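Local atomic coordinates of gdp-l-fucose synthetase (Naegleria fowleri, PDB entry 6AQZ), a protein that probably catalyses the NADPH-dependent epimerisation and reduction of GDP-4-keto-6-deoxymannose to GDP-L-fucose, and binds NADP in a Rossmann-type domain. Residues Thr191-Glu203 with Thr328-Lys341. Sequence-based numbering, arbitrary orientation.
Sequences TNLFGPHDNFNVE and TVQWFLENYETARK. With NAP (NADP nicotinamide-adenine-dinucleotide phosphate), chain G.
The NADP site of this Rossmann-type epimerase/reductase is reached by the C-terminal tail, whose Arg340 lies against the loop that leaves strand 184-194. Arg340 NH1 donates to His197 O at 3.1 Å, in the carbonyl plane, and also to NADP O2A at 3.0 Å, while NH2 takes O1A of the same phosphate. A bend at chi3 (66°) turns the guanidinium toward the cofactor, and Asn199 CB lies over one of its faces. At the other end of the residue, Arg340 O receives Phe200 N at 2.7 Å, and a water joins Arg340 N to Asp198 O.

Before the tail, helix 321-335 offers aromatic faces. Pro196 CB sits 3.4 Å from the centroid of the Trp331 five-membered ring, a CH-pi contact suited to a rigid proline, and on the same face His197 N lies over the six-membered ring. Trp331 also presents its edge, through CZ2, to the face of the His197 imidazole, with planes at 53°. The Phe332 ring stacks offset on that of Phe200, centroids 4.4 Å apart and planes at 27°. Gly195 has backbone angles at which a CB would jam against Phe194 O and Pro196 CD; Thr328 CG2 and OG1 pack against its CA, and the hydroxyl is hydrogen-bonded to Ala324 O.

Asn201 ND2 donates to Lys341 OXT at 2.8 Å, close to its amide plane, while its OD1 accepts from Ala204 N. Because one guanidinium holds both His197 O and one phosphate of the diphosphate, loop, tail and cofactor are coupled, and its positive charge would probably help offset the phosphate's negative charge.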
# COMPACT_ATOMS: atom_id res chain seq x y z
N THR A 191 6.65 18.96 -7.62
CA THR A 191 5.67 19.12 -8.68
C THR A 191 6.34 18.75 -10.02
O THR A 191 7.30 17.98 -10.04
CB THR A 191 5.16 20.57 -8.67
OG1 THR A 191 3.92 20.64 -9.37
CG2 THR A 191 6.21 21.55 -9.30
N ASN A 192 5.78 19.21 -11.14
CA ASN A 192 6.37 18.99 -12.46
C ASN A 192 7.78 19.54 -12.56
O ASN A 192 7.99 20.76 -12.56
CB ASN A 192 5.49 19.63 -13.53
CG ASN A 192 4.04 19.20 -13.40
OD1 ASN A 192 3.70 18.08 -13.73
ND2 ASN A 192 3.20 20.09 -12.87
N LEU A 193 8.75 18.65 -12.66
CA LEU A 193 10.14 19.04 -12.80
C LEU A 193 10.52 19.16 -14.28
O LEU A 193 9.95 18.49 -15.14
CB LEU A 193 11.06 18.03 -12.11
CG LEU A 193 10.88 17.81 -10.61
CD1 LEU A 193 12.01 16.93 -10.04
CD2 LEU A 193 10.73 19.12 -9.85
N PHE A 194 11.49 20.03 -14.57
CA PHE A 194 12.09 20.07 -15.90
C PHE A 194 13.55 20.47 -15.79
O PHE A 194 13.99 21.07 -14.80
CB PHE A 194 11.34 21.03 -16.85
CG PHE A 194 11.46 22.47 -16.45
CD1 PHE A 194 10.66 23.00 -15.43
CD2 PHE A 194 12.40 23.31 -17.07
CE1 PHE A 194 10.77 24.33 -15.06
CE2 PHE A 194 12.54 24.64 -16.70
CZ PHE A 194 11.71 25.15 -15.70
N GLY A 195 14.30 20.14 -16.83
CA GLY A 195 15.68 20.55 -16.87
C GLY A 195 16.58 19.58 -17.59
O GLY A 195 16.14 18.63 -18.27
N PRO A 196 17.88 19.80 -17.46
CA PRO A 196 18.85 18.96 -18.17
C PRO A 196 18.81 17.53 -17.65
O PRO A 196 18.42 17.26 -16.52
CB PRO A 196 20.20 19.64 -17.89
CG PRO A 196 19.99 20.60 -16.82
CD PRO A 196 18.52 20.97 -16.83
N HIS A 197 19.21 16.61 -18.53
CA HIS A 197 19.25 15.17 -18.27
C HIS A 197 17.87 14.56 -18.07
O HIS A 197 17.76 13.45 -17.57
CB HIS A 197 20.15 14.85 -17.07
CG HIS A 197 21.57 15.27 -17.27
ND1 HIS A 197 22.47 14.52 -18.00
CD2 HIS A 197 22.25 16.36 -16.83
CE1 HIS A 197 23.64 15.13 -17.99
NE2 HIS A 197 23.54 16.24 -17.29
N ASP A 198 16.83 15.26 -18.52
CA ASP A 198 15.46 14.77 -18.53
C ASP A 198 15.30 13.66 -19.56
O ASP A 198 16.24 13.27 -20.25
CB ASP A 198 14.51 15.92 -18.84
CG ASP A 198 13.14 15.75 -18.21
OD1 ASP A 198 12.77 14.60 -17.90
OD2 ASP A 198 12.44 16.77 -18.05
N ASN A 199 14.09 13.11 -19.63
CA ASN A 199 13.72 12.15 -20.67
C ASN A 199 12.94 12.89 -21.74
O ASN A 199 11.79 13.29 -21.51
CB ASN A 199 12.91 10.99 -20.08
CG ASN A 199 12.55 9.96 -21.13
OD1 ASN A 199 12.91 10.10 -22.31
ND2 ASN A 199 11.88 8.91 -20.71
N PHE A 200 13.55 13.08 -22.91
CA PHE A 200 12.96 13.92 -23.95
C PHE A 200 12.23 13.13 -25.02
O PHE A 200 11.93 13.69 -26.08
CB PHE A 200 14.03 14.78 -24.58
CG PHE A 200 14.65 15.75 -23.64
CD1 PHE A 200 14.11 17.00 -23.46
CD2 PHE A 200 15.78 15.39 -22.92
CE1 PHE A 200 14.70 17.89 -22.59
CE2 PHE A 200 16.37 16.28 -22.04
CZ PHE A 200 15.84 17.54 -21.89
N ASN A 201 11.94 11.85 -24.78
CA ASN A 201 11.13 11.08 -25.71
C ASN A 201 9.73 11.67 -25.78
O ASN A 201 9.05 11.78 -24.76
CB ASN A 201 11.07 9.62 -25.24
CG ASN A 201 10.29 8.72 -26.19
OD1 ASN A 201 9.07 8.59 -26.07
ND2 ASN A 201 11.00 8.06 -27.09
N VAL A 202 9.28 12.04 -26.98
CA VAL A 202 7.96 12.65 -27.10
C VAL A 202 6.86 11.68 -26.66
O VAL A 202 5.82 12.11 -26.14
CB VAL A 202 7.70 13.17 -28.52
CG1 VAL A 202 8.79 14.15 -28.97
CG2 VAL A 202 7.58 12.00 -29.48
N GLU A 203 7.06 10.37 -26.85
CA GLU A 203 5.99 9.43 -26.54
C GLU A 203 5.92 9.14 -25.05
O GLU A 203 4.84 9.19 -24.46
CB GLU A 203 6.17 8.13 -27.34
N THR A 328 17.82 25.14 -20.03
CA THR A 328 17.56 23.76 -20.41
C THR A 328 17.71 23.57 -21.93
O THR A 328 18.35 22.60 -22.37
CB THR A 328 16.16 23.35 -19.94
OG1 THR A 328 16.06 23.57 -18.52
CG2 THR A 328 15.90 21.88 -20.24
N VAL A 329 17.16 24.49 -22.72
CA VAL A 329 17.28 24.40 -24.18
C VAL A 329 18.75 24.44 -24.60
O VAL A 329 19.19 23.64 -25.43
CB VAL A 329 16.46 25.51 -24.86
CG1 VAL A 329 16.82 25.60 -26.33
CG2 VAL A 329 14.98 25.27 -24.71
N GLN A 330 19.53 25.35 -24.01
CA GLN A 330 20.95 25.42 -24.35
C GLN A 330 21.65 24.11 -24.00
O GLN A 330 22.49 23.63 -24.76
CB GLN A 330 21.64 26.60 -23.65
N TRP A 331 21.30 23.52 -22.85
CA TRP A 331 21.84 22.20 -22.51
C TRP A 331 21.44 21.18 -23.56
O TRP A 331 22.25 20.33 -23.96
CB TRP A 331 21.36 21.75 -21.12
CG TRP A 331 21.90 20.38 -20.79
CD1 TRP A 331 23.05 20.09 -20.12
CD2 TRP A 331 21.33 19.12 -21.16
NE1 TRP A 331 23.24 18.74 -20.06
CE2 TRP A 331 22.19 18.12 -20.69
CE3 TRP A 331 20.17 18.75 -21.84
CZ2 TRP A 331 21.93 16.76 -20.88
CZ3 TRP A 331 19.93 17.41 -22.05
CH2 TRP A 331 20.79 16.43 -21.56
N PHE A 332 20.19 21.23 -24.00
CA PHE A 332 19.68 20.25 -24.94
C PHE A 332 20.37 20.36 -26.29
O PHE A 332 20.77 19.35 -26.88
CB PHE A 332 18.16 20.45 -25.07
CG PHE A 332 17.47 19.37 -25.83
CD1 PHE A 332 17.63 18.05 -25.48
CD2 PHE A 332 16.62 19.69 -26.87
CE1 PHE A 332 16.97 17.04 -26.19
CE2 PHE A 332 15.94 18.69 -27.57
CZ PHE A 332 16.12 17.37 -27.22
N LEU A 333 20.59 21.59 -26.77
CA LEU A 333 21.27 21.76 -28.05
C LEU A 333 22.71 21.27 -27.97
O LEU A 333 23.17 20.57 -28.87
CB LEU A 333 21.21 23.23 -28.48
CG LEU A 333 19.80 23.70 -28.82
CD1 LEU A 333 19.74 25.22 -28.94
CD2 LEU A 333 19.34 23.05 -30.11
N GLU A 334 23.41 21.60 -26.88
CA GLU A 334 24.81 21.21 -26.78
C GLU A 334 24.99 19.71 -26.53
O GLU A 334 26.06 19.19 -26.82
CB GLU A 334 25.51 22.00 -25.68
N ASN A 335 23.97 19.01 -26.02
CA ASN A 335 24.15 17.61 -25.62
C ASN A 335 23.19 16.65 -26.30
O ASN A 335 23.11 15.49 -25.89
CB ASN A 335 24.01 17.48 -24.10
CG ASN A 335 25.12 18.16 -23.35
OD1 ASN A 335 26.23 17.63 -23.28
ND2 ASN A 335 24.85 19.33 -22.79
N TYR A 336 22.55 17.06 -27.39
CA TYR A 336 21.47 16.28 -27.99
C TYR A 336 21.85 14.83 -28.20
O TYR A 336 21.03 13.93 -28.00
CB TYR A 336 21.04 16.90 -29.32
CG TYR A 336 19.88 16.19 -30.00
CD1 TYR A 336 18.58 16.34 -29.54
CD2 TYR A 336 20.09 15.38 -31.13
CE1 TYR A 336 17.50 15.71 -30.17
CE2 TYR A 336 19.01 14.73 -31.76
CZ TYR A 336 17.72 14.91 -31.28
OH TYR A 336 16.64 14.28 -31.88
N GLU A 337 23.09 14.57 -28.64
CA GLU A 337 23.47 13.20 -28.97
C GLU A 337 23.37 12.27 -27.77
O GLU A 337 22.91 11.13 -27.91
CB GLU A 337 24.90 13.17 -29.53
CG GLU A 337 25.38 11.77 -29.85
CD GLU A 337 26.86 11.70 -30.19
OE1 GLU A 337 27.44 12.76 -30.52
OE2 GLU A 337 27.45 10.61 -30.10
N THR A 338 23.74 12.74 -26.58
CA THR A 338 23.74 11.90 -25.39
C THR A 338 22.47 12.06 -24.58
O THR A 338 22.37 11.48 -23.50
CB THR A 338 24.94 12.19 -24.48
OG1 THR A 338 24.92 13.57 -24.08
CG2 THR A 338 26.25 11.84 -25.16
N ALA A 339 21.52 12.87 -25.05
CA ALA A 339 20.32 13.11 -24.27
C ALA A 339 19.37 11.92 -24.39
O ALA A 339 19.28 11.27 -25.45
CB ALA A 339 19.64 14.40 -24.71
N ARG A 340 18.65 11.66 -23.30
CA ARG A 340 17.64 10.60 -23.21
C ARG A 340 16.48 10.93 -24.14
O ARG A 340 15.79 11.93 -23.96
CB ARG A 340 17.16 10.49 -21.76
CG ARG A 340 18.20 9.90 -20.83
CD ARG A 340 17.86 10.09 -19.37
NE ARG A 340 16.66 9.36 -18.93
CZ ARG A 340 15.94 9.71 -17.85
NH1 ARG A 340 16.30 10.77 -17.13
NH2 ARG A 340 14.87 9.01 -17.49
N LYS A 341 16.31 10.12 -25.18
CA LYS A 341 15.21 10.34 -26.11
C LYS A 341 14.58 9.01 -26.51
O LYS A 341 15.02 7.97 -26.03
CB LYS A 341 15.68 11.12 -27.33
CG LYS A 341 17.08 10.81 -27.82
CD LYS A 341 17.48 11.78 -28.95
CE LYS A 341 18.96 11.73 -29.23
NZ LYS A 341 19.81 11.82 -28.03
OXT LYS A 341 13.65 8.94 -27.32
PA NAP G . 14.35 9.75 -13.91
O1A NAP G . 13.51 8.81 -14.72
O2A NAP G . 14.91 11.01 -14.51
O5B NAP G . 15.61 8.97 -13.19
C5B NAP G . 15.07 8.03 -12.33
C4B NAP G . 16.27 7.35 -11.61
O4B NAP G . 15.88 6.09 -11.02
C3B NAP G . 17.48 7.11 -12.60
O3B NAP G . 18.70 7.32 -11.93
C2B NAP G . 17.39 5.59 -12.82
O2B NAP G . 18.58 4.99 -12.98
C1B NAP G . 16.93 5.18 -11.35
N9A NAP G . 16.41 3.82 -11.31
C8A NAP G . 15.24 3.35 -11.85
N7A NAP G . 15.04 2.03 -11.63
C5A NAP G . 16.16 1.64 -10.91
C6A NAP G . 16.53 0.40 -10.40
N6A NAP G . 15.71 -0.71 -10.57
N1A NAP G . 17.68 0.25 -9.69
C2A NAP G . 18.42 1.39 -9.56
N3A NAP G . 18.19 2.65 -10.01
C4A NAP G . 17.03 2.74 -10.69
O3 NAP G . 13.25 10.10 -12.70
PN NAP G . 13.38 11.57 -12.12
O1N NAP G . 14.74 11.91 -11.63
O2N NAP G . 12.49 12.57 -12.82
O5D NAP G . 12.51 11.47 -10.61
C5D NAP G . 13.22 10.85 -9.62
C4D NAP G . 12.32 10.96 -8.40
O4D NAP G . 11.61 12.20 -8.50
C3D NAP G . 11.22 9.80 -8.49
O3D NAP G . 11.02 9.26 -7.23
C2D NAP G . 9.97 10.54 -9.01
O2D NAP G . 8.78 10.07 -8.50
C1D NAP G . 10.21 11.96 -8.40
N1N NAP G . 9.40 12.98 -9.12
C2N NAP G . 9.72 13.41 -10.41
C3N NAP G . 8.93 14.33 -11.06
C7N NAP G . 9.28 14.78 -12.44
O7N NAP G . 8.56 15.53 -13.11
N7N NAP G . 10.48 14.33 -13.02
C4N NAP G . 7.70 14.89 -10.45
C5N NAP G . 7.42 14.35 -9.08
C6N NAP G . 8.23 13.47 -8.49
P2B NAP G . 19.20 4.85 -14.72
O1X NAP G . 19.46 6.30 -15.01
O2X NAP G . 20.43 3.96 -14.48
O3X NAP G . 18.01 4.22 -15.38
O HOH W 1 18.94 13.21 -20.95